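DNA helicase uvsW (Enterobacteria phage T4, PDB 1RIF) unwinds duplex DNA in the 3'-5' direction with energy from ATP hydrolysis and drives Holliday junction branch migration in phage recombination and repair. Local coordinates at residues I112-W116 with Y117-A121. The protein carries 1 engineered substitution. Numbering follows the deposited sequence.
Sequences IEPHW and YQKDA
Gln118 OE1 takes two hydrogen bonds from His115, the N-cap residue of helix 116-128. The backbone N of His115 lies 2.7 Å from Gln118 OE1, in the carbonyl plane and on a lone pair. His115 ND1 reaches the same Gln118 OE1 at 3.0 Å, but from above the amide plane. The oxygen lies close to the plane of the imidazole, and the ring and amide planes are 81° apart. Gln118, at N3 in the first turn, accepts from the N-cap N-H as in one half of a capping box. Its place in the DEXH-type helicase core recalls the Q-motif glutamine of SF2 helicases, which typically recognises adenine. Here Gln118 NE2 bonds to Ala139 O in the predicted ATP-binding loop, which includes an engineered residue. With both ends bonded, the amide is fixed in rotation.

His115, Trp116 and Tyr117 form an aromatic cluster at the N-terminal end of the helix. Tyr117 CG sits between its backbone N and carbonyl carbon (chi1 56°), which brings the phenol ring beside His115. His115 CB makes a CH-pi contact over one face of the Tyr117 ring, 3.6 Å from the Tyr117 centroid. The edge of Tyr117 points at the face of the Trp116 five-membered ring, with planes at 85°. Tyr117 CB sits over the centre of the Trp116 six-membered ring. The helical bonding begins with Lys119 N to His115 O at 3.0 Å. Asp120 OD1 forms a salt bridge with Arg93, while Asp120 OD2 lies at the indole edge, 3.4 Å from Trp116 CE3.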
# COMPACT_ATOMS: atom_id res chain seq x y z
N ILE A 112 -6.44 23.06 -14.80
CA ILE A 112 -6.11 21.88 -15.60
C ILE A 112 -7.10 20.76 -15.31
O ILE A 112 -7.88 20.85 -14.36
CB ILE A 112 -4.69 21.36 -15.28
CG1 ILE A 112 -3.67 22.49 -15.42
CG2 ILE A 112 -4.32 20.22 -16.21
CD1 ILE A 112 -3.53 23.03 -16.84
N GLU A 113 -7.07 19.72 -16.12
CA GLU A 113 -7.96 18.58 -15.93
C GLU A 113 -7.19 17.27 -15.93
O GLU A 113 -6.26 17.08 -16.72
CB GLU A 113 -9.01 18.53 -17.04
CG GLU A 113 -10.24 19.38 -16.76
CD GLU A 113 -11.04 19.65 -18.02
OE1 GLU A 113 -10.58 20.44 -18.88
OE2 GLU A 113 -12.15 19.08 -18.15
N PRO A 114 -7.54 16.35 -15.02
CA PRO A 114 -6.82 15.08 -15.00
C PRO A 114 -7.13 14.29 -16.27
O PRO A 114 -8.22 14.40 -16.83
CB PRO A 114 -7.33 14.40 -13.73
CG PRO A 114 -8.72 14.94 -13.59
CD PRO A 114 -8.54 16.40 -13.93
N HIS A 115 -6.16 13.51 -16.74
CA HIS A 115 -6.33 12.70 -17.94
C HIS A 115 -7.26 11.52 -17.66
O HIS A 115 -7.46 11.13 -16.51
CB HIS A 115 -4.98 12.18 -18.44
CG HIS A 115 -4.01 13.26 -18.81
ND1 HIS A 115 -3.51 14.16 -17.89
CD2 HIS A 115 -3.44 13.58 -19.99
CE1 HIS A 115 -2.68 14.99 -18.49
NE2 HIS A 115 -2.61 14.66 -19.77
N TRP A 116 -7.82 10.95 -18.73
CA TRP A 116 -8.72 9.82 -18.61
C TRP A 116 -8.06 8.67 -17.84
O TRP A 116 -8.69 8.08 -16.97
CB TRP A 116 -9.14 9.32 -19.99
CG TRP A 116 -7.99 8.80 -20.82
CD1 TRP A 116 -7.09 9.53 -21.55
CD2 TRP A 116 -7.59 7.43 -20.97
NE1 TRP A 116 -6.16 8.71 -22.14
CE2 TRP A 116 -6.45 7.41 -21.80
CE3 TRP A 116 -8.09 6.21 -20.48
CZ2 TRP A 116 -5.79 6.22 -22.15
CZ3 TRP A 116 -7.43 5.03 -20.83
CH2 TRP A 116 -6.30 5.05 -21.65
N TYR A 117 -6.81 8.38 -18.15
CA TYR A 117 -6.11 7.28 -17.49
C TYR A 117 -5.85 7.56 -16.01
O TYR A 117 -5.78 6.63 -15.21
CB TYR A 117 -4.80 6.94 -18.22
CG TYR A 117 -3.83 8.08 -18.38
CD1 TYR A 117 -2.98 8.47 -17.33
CD2 TYR A 117 -3.76 8.78 -19.58
CE1 TYR A 117 -2.09 9.54 -17.48
CE2 TYR A 117 -2.87 9.85 -19.74
CZ TYR A 117 -2.05 10.22 -18.69
OH TYR A 117 -1.19 11.29 -18.85
N GLN A 118 -5.72 8.84 -15.66
CA GLN A 118 -5.50 9.22 -14.27
C GLN A 118 -6.81 9.00 -13.52
O GLN A 118 -6.82 8.50 -12.39
CB GLN A 118 -5.08 10.68 -14.17
CG GLN A 118 -3.72 10.98 -14.81
CD GLN A 118 -3.33 12.43 -14.67
OE1 GLN A 118 -4.09 13.32 -15.06
NE2 GLN A 118 -2.15 12.69 -14.13
N LYS A 119 -7.92 9.39 -14.16
CA LYS A 119 -9.26 9.22 -13.60
C LYS A 119 -9.55 7.72 -13.41
O LYS A 119 -10.09 7.31 -12.38
CB LYS A 119 -10.31 9.82 -14.53
CG LYS A 119 -10.26 11.33 -14.67
CD LYS A 119 -11.39 11.83 -15.56
CE LYS A 119 -11.39 13.35 -15.66
NZ LYS A 119 -12.50 13.85 -16.53
N ASP A 120 -9.19 6.92 -14.41
CA ASP A 120 -9.39 5.48 -14.34
C ASP A 120 -8.59 4.86 -13.19
O ASP A 120 -9.11 4.08 -12.40
CB ASP A 120 -8.99 4.81 -15.67
CG ASP A 120 -10.01 5.03 -16.78
OD1 ASP A 120 -11.12 5.55 -16.49
OD2 ASP A 120 -9.71 4.68 -17.94
N ALA A 121 -7.30 5.22 -13.11
CA ALA A 121 -6.42 4.69 -12.07
C ALA A 121 -6.96 5.01 -10.67
O ALA A 121 -7.01 4.13 -9.79
CB ALA A 121 -5.02 5.27 -12.23